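Local coordinates for glycosylation Associate Protein 2 (Streptococcus agalactiae serotype V, PDB 6OYC), which probably works with its partners Gap1 and Gap3 in the accessory Sec system, in the glycosylation and export of a serine-rich surface glycoprotein, at residues Pro72-Ser75 / Ser76-Ser79; Asn144-Glu147 / Gly148-Tyr152. One frame throughout, in Å; residues are numbered along the deposited sequence.

Interaction 1. Residues Pro72-Ser75 / Ser76-Ser79; sequences PELS and SLSS
The backbone oxygen of E73 takes two hydrogen bonds from one residue. S76 OG reaches E73 O at 2.7 Å, lying in the carbonyl plane with a C=O...donor angle of 152°, while S76 N comes to the same E73 O at 2.8 Å from above that plane. The hydroxyl can do this because S76 OG sits between its own backbone N and carbonyl carbon (chi1 67°), folded back along the turn. The same i to i-3 backbone bonding continues. L77 N donates to L74 O at 2.9 Å, and S78 N to S75 O at 3.0 Å, each three residues back, as in 3-10 turns. On the buried side L74 and L77 put their side chains on the same side of the turns, with L74 CD1 4.4 Å from L77 CD1, a loose apolar touch. L77 CB also rests 3.5 Å from L74 O. The stretch belongs to the loop between strands 62-65 and 86-89 of the parallel sheet. Helix 36-52 receives S76 and L77 on I36, while helix 96-104 meets L74 through T98 and F101; just beyond it, K105 NZ bonds to S78 O.

Interaction 2. Residues Asn144-Glu147 / Gly148-Tyr152; sequences NDFE and GVVNY
One face of the F146 ring lies under the peptide of G148, the residue just before strand 149-153: G148 N stands 3.4 Å above the ring plane, over its centre. At the ring's edge, near its plane, sit V150 CG2 and V149 O. The contact lies in the loop that leaves strand 140-142 of one antiparallel sheet and leads into the beta hairpin 149-153/157-165 of another. G148 CA adds a CH-pi contact, 3.9 Å from the F146 ring centroid and 30° off the normal. F146 folds under its own downstream backbone because CG is anti to the backbone N (chi1 180°), which carries the ring past E147 to G148. With no side chain, G148 can lie this close to the aromatic face. F164 of strand 157-165 also meets the F146 ring, the two planes inclined by about 20°. E147 turns away from this packing; its chain bends back at chi2, and E147 OE2 forms a salt bridge with R143 NH1. Farther along, V149 and N151 make backbone hydrogen bonds to E161 and E159, while V150 packs on I142 and L158. One methyl of V150 completes the local contact, CG2 standing 3.9 Å from F146 CD2.

Interactions 1 and 2 are separate local contacts, their centres about 63 Å apart on opposite sides of the chain's centre, and they share no helix or strand. Interaction 1 is partly buried: its two leucines face inward between helices beside the parallel sheet, and its shape comes from backbone and hydroxyl bonds. Interaction 2 is a surface contact with no buried residue among those that touch. There an aromatic face lies against a glycine backbone, without hydrogen bonds between its segments, and the nearby strand pairing supplies the regular bonding. The first contact lies in a loop of successive turns set against helices 36-52 and 96-104; the second lies where a loop runs into strand 149-153.

Interaction 1. Residues Pro72-Ser75 / Ser76-Ser79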
ATOM      1  N   PRO B  72      22.922  -2.860  27.684  1.00 41.82           N
ATOM      2  CA  PRO B  72      22.023  -4.002  27.421  1.00 39.36           C
ATOM      3  C   PRO B  72      20.573  -3.740  27.793  1.00 35.81           C
ATOM      4  O   PRO B  72      19.690  -4.432  27.282  1.00 35.73           O
ATOM      5  CB  PRO B  72      22.616  -5.140  28.278  1.00 39.06           C
ATOM      6  CG  PRO B  72      23.954  -4.634  28.784  1.00 36.92           C
ATOM      7  CD  PRO B  72      23.946  -3.144  28.709  1.00 37.36           C
ATOM      8  N   GLU B  73      20.292  -2.778  28.672  1.00 35.27           N
ATOM      9  CA  GLU B  73      18.908  -2.543  29.089  1.00 38.34           C
ATOM     10  C   GLU B  73      17.985  -2.102  27.946  1.00 37.02           C
ATOM     11  O   GLU B  73      16.774  -2.339  28.032  1.00 36.42           O
ATOM     12  CB  GLU B  73      18.876  -1.512  30.205  1.00 39.28           C
ATOM     13  CG  GLU B  73      19.654  -1.951  31.438  1.00 48.80           C
ATOM     14  CD  GLU B  73      21.107  -1.496  31.413  1.00 54.18           C
ATOM     15  OE1 GLU B  73      21.749  -1.544  32.485  1.00 57.52           O
ATOM     16  OE2 GLU B  73      21.607  -1.097  30.327  1.00 49.58           O
ATOM     17  N   LEU B  74      18.522  -1.508  26.871  1.00 32.60           N
ATOM     18  CA  LEU B  74      17.692  -1.112  25.731  1.00 34.15           C
ATOM     19  C   LEU B  74      16.777  -2.245  25.278  1.00 35.38           C
ATOM     20  O   LEU B  74      15.621  -2.009  24.893  1.00 34.06           O
ATOM     21  CB  LEU B  74      18.573  -0.638  24.569  1.00 31.59           C
ATOM     22  CG  LEU B  74      17.912  -0.277  23.237  1.00 33.23           C
ATOM     23  CD1 LEU B  74      17.159   1.040  23.329  1.00 30.20           C
ATOM     24  CD2 LEU B  74      18.949  -0.227  22.111  1.00 32.76           C
ATOM     25  N   SER B  75      17.263  -3.487  25.348  1.00 32.50           N
ATOM     26  CA  SER B  75      16.453  -4.621  24.913  1.00 32.76           C
ATOM     27  C   SER B  75      15.149  -4.731  25.697  1.00 34.57           C
ATOM     28  O   SER B  75      14.142  -5.222  25.168  1.00 33.85           O
ATOM     29  CB  SER B  75      17.250  -5.911  25.062  1.00 34.78           C
ATOM     30  OG  SER B  75      18.369  -5.909  24.209  1.00 35.17           O
ATOM     31  N   SER B  76      15.143  -4.301  26.960  1.00 29.78           N
ATOM     32  CA  SER B  76      13.907  -4.402  27.720  1.00 32.68           C
ATOM     33  C   SER B  76      12.813  -3.448  27.229  1.00 35.90           C
ATOM     34  O   SER B  76      11.671  -3.571  27.684  1.00 34.81           O
ATOM     35  CB  SER B  76      14.180  -4.165  29.206  1.00 30.05           C
ATOM     36  OG  SER B  76      14.577  -2.833  29.454  1.00 34.65           O
ATOM     37  N   LEU B  77      13.113  -2.514  26.316  1.00 31.73           N
ATOM     38  CA  LEU B  77      12.045  -1.693  25.755  1.00 34.86           C
ATOM     39  C   LEU B  77      11.319  -2.389  24.615  1.00 34.27           C
ATOM     40  O   LEU B  77      10.345  -1.843  24.096  1.00 32.73           O
ATOM     41  CB  LEU B  77      12.595  -0.345  25.286  1.00 30.34           C
ATOM     42  CG  LEU B  77      13.210   0.474  26.429  1.00 34.35           C
ATOM     43  CD1 LEU B  77      13.719   1.821  25.938  1.00 32.37           C
ATOM     44  CD2 LEU B  77      12.215   0.654  27.578  1.00 30.97           C
ATOM     45  N   SER B  78      11.750  -3.594  24.251  1.00 33.04           N
ATOM     46  CA  SER B  78      11.191  -4.279  23.096  1.00 30.34           C
ATOM     47  C   SER B  78       9.712  -4.599  23.272  1.00 34.63           C
ATOM     48  O   SER B  78       8.956  -4.568  22.295  1.00 36.70           O
ATOM     49  CB  SER B  78      11.988  -5.557  22.847  1.00 32.61           C
ATOM     50  OG  SER B  78      11.346  -6.372  21.897  1.00 40.44           O
ATOM     51  N   SER B  79       9.272  -4.898  24.500  1.00 33.88           N
ATOM     52  CA  SER B  79       7.871  -5.253  24.699  1.00 36.63           C
ATOM     53  C   SER B  79       6.931  -4.078  24.453  1.00 37.42           C
ATOM     54  O   SER B  79       5.738  -4.293  24.218  1.00 36.89           O
ATOM     55  CB  SER B  79       7.651  -5.796  26.120  1.00 34.98           C
ATOM     56  OG  SER B  79       7.692  -4.744  27.086  1.00 35.23           O
TER

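Interaction 2. Residues Asn144-Glu147 / Gly148-Tyr152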
ATOM      1  N   ASN B 144     -14.882  24.918 -21.376  1.00 29.32           N
ATOM      2  CA  ASN B 144     -15.871  24.586 -22.401  1.00 34.43           C
ATOM      3  C   ASN B 144     -15.482  25.056 -23.795  1.00 33.69           C
ATOM      4  O   ASN B 144     -16.029  24.543 -24.773  1.00 32.40           O
ATOM      5  CB  ASN B 144     -17.227  25.159 -22.012  1.00 31.05           C
ATOM      6  CG  ASN B 144     -17.806  24.442 -20.805  1.00 35.99           C
ATOM      7  OD1 ASN B 144     -17.212  24.441 -19.724  1.00 34.53           O
ATOM      8  ND2 ASN B 144     -18.939  23.795 -20.993  1.00 36.80           N
ATOM      9  N   ASP B 145     -14.542  25.993 -23.913  1.00 33.12           N
ATOM     10  CA  ASP B 145     -14.114  26.482 -25.216  1.00 37.09           C
ATOM     11  C   ASP B 145     -12.815  25.831 -25.681  1.00 38.72           C
ATOM     12  O   ASP B 145     -12.147  26.378 -26.567  1.00 39.89           O
ATOM     13  CB  ASP B 145     -13.984  28.013 -25.203  1.00 32.72           C
ATOM     14  CG  ASP B 145     -12.895  28.509 -24.269  1.00 38.34           C
ATOM     15  OD1 ASP B 145     -12.537  27.776 -23.321  1.00 39.63           O
ATOM     16  OD2 ASP B 145     -12.401  29.639 -24.475  1.00 38.46           O
ATOM     17  N   PHE B 146     -12.446  24.678 -25.111  1.00 33.85           N
ATOM     18  CA  PHE B 146     -11.230  24.003 -25.544  1.00 38.45           C
ATOM     19  C   PHE B 146     -11.353  23.546 -26.994  1.00 39.22           C
ATOM     20  O   PHE B 146     -12.313  22.871 -27.366  1.00 41.17           O
ATOM     21  CB  PHE B 146     -10.915  22.801 -24.657  1.00 36.99           C
ATOM     22  CG  PHE B 146      -9.664  22.069 -25.074  1.00 35.69           C
ATOM     23  CD1 PHE B 146      -8.460  22.748 -25.195  1.00 36.03           C
ATOM     24  CD2 PHE B 146      -9.696  20.717 -25.373  1.00 35.47           C
ATOM     25  CE1 PHE B 146      -7.309  22.087 -25.588  1.00 33.86           C
ATOM     26  CE2 PHE B 146      -8.548  20.049 -25.765  1.00 34.56           C
ATOM     27  CZ  PHE B 146      -7.352  20.733 -25.874  1.00 32.89           C
ATOM     28  N   GLU B 147     -10.347  23.886 -27.800  1.00 41.17           N
ATOM     29  CA  GLU B 147     -10.371  23.701 -29.248  1.00 47.06           C
ATOM     30  C   GLU B 147      -9.844  22.334 -29.688  1.00 43.95           C
ATOM     31  O   GLU B 147     -10.149  21.894 -30.801  1.00 43.89           O
ATOM     32  CB  GLU B 147      -9.532  24.804 -29.935  1.00 45.69           C
ATOM     33  CG  GLU B 147      -9.742  26.247 -29.417  1.00 51.35           C
ATOM     34  CD  GLU B 147      -9.136  26.516 -28.011  1.00 57.90           C
ATOM     35  OE1 GLU B 147      -8.354  25.656 -27.525  1.00 56.30           O
ATOM     36  OE2 GLU B 147      -9.466  27.570 -27.379  1.00 53.64           O
ATOM     37  N   GLY B 148      -9.057  21.661 -28.863  1.00 35.15           N
ATOM     38  CA  GLY B 148      -8.400  20.447 -29.286  1.00 37.11           C
ATOM     39  C   GLY B 148      -9.296  19.228 -29.271  1.00 34.01           C
ATOM     40  O   GLY B 148     -10.525  19.311 -29.232  1.00 37.87           O
ATOM     41  N   VAL B 149      -8.653  18.075 -29.288  1.00 36.56           N
ATOM     42  CA  VAL B 149      -9.326  16.787 -29.261  1.00 40.90           C
ATOM     43  C   VAL B 149      -9.363  16.254 -27.832  1.00 38.55           C
ATOM     44  O   VAL B 149      -8.411  16.416 -27.049  1.00 36.15           O
ATOM     45  CB  VAL B 149      -8.653  15.783 -30.221  1.00 45.74           C
ATOM     46  CG1 VAL B 149      -8.363  16.442 -31.566  1.00 42.05           C
ATOM     47  CG2 VAL B 149      -7.395  15.249 -29.642  1.00 46.74           C
ATOM     48  N   VAL B 150     -10.484  15.626 -27.496  1.00 35.82           N
ATOM     49  CA  VAL B 150     -10.770  15.081 -26.181  1.00 38.26           C
ATOM     50  C   VAL B 150     -11.171  13.624 -26.378  1.00 37.70           C
ATOM     51  O   VAL B 150     -12.162  13.345 -27.067  1.00 38.09           O
ATOM     52  CB  VAL B 150     -11.901  15.867 -25.491  1.00 37.52           C
ATOM     53  CG1 VAL B 150     -12.189  15.317 -24.107  1.00 33.44           C
ATOM     54  CG2 VAL B 150     -11.573  17.343 -25.457  1.00 30.74           C
ATOM     55  N   ASN B 151     -10.400  12.699 -25.789  1.00 37.01           N
ATOM     56  CA  ASN B 151     -10.679  11.263 -25.799  1.00 40.10           C
ATOM     57  C   ASN B 151     -10.671  10.724 -24.382  1.00 37.68           C
ATOM     58  O   ASN B 151      -9.737  10.984 -23.622  1.00 43.02           O
ATOM     59  CB  ASN B 151      -9.628  10.437 -26.572  1.00 40.90           C
ATOM     60  CG  ASN B 151      -9.542  10.811 -28.018  1.00 50.91           C
ATOM     61  OD1 ASN B 151     -10.550  11.139 -28.651  1.00 52.97           O
ATOM     62  ND2 ASN B 151      -8.327  10.760 -28.569  1.00 60.37           N
ATOM     63  N   TYR B 152     -11.668   9.922 -24.046  1.00 36.42           N
ATOM     64  CA  TYR B 152     -11.629   9.118 -22.837  1.00 37.84           C
ATOM     65  C   TYR B 152     -11.257   7.704 -23.242  1.00 43.18           C
ATOM     66  O   TYR B 152     -11.947   7.098 -24.069  1.00 42.19           O
ATOM     67  CB  TYR B 152     -12.958   9.153 -22.099  1.00 33.85           C
ATOM     68  CG  TYR B 152     -13.179  10.495 -21.469  1.00 40.20           C
ATOM     69  CD1 TYR B 152     -13.690  11.561 -22.223  1.00 38.86           C
ATOM     70  CD2 TYR B 152     -12.845  10.724 -20.138  1.00 35.44           C
ATOM     71  CE1 TYR B 152     -13.886  12.807 -21.671  1.00 37.75           C
ATOM     72  CE2 TYR B 152     -13.043  11.973 -19.564  1.00 37.18           C
ATOM     73  CZ  TYR B 152     -13.560  13.020 -20.338  1.00 41.21           C
ATOM     74  OH  TYR B 152     -13.753  14.278 -19.785  1.00 37.78           O
TER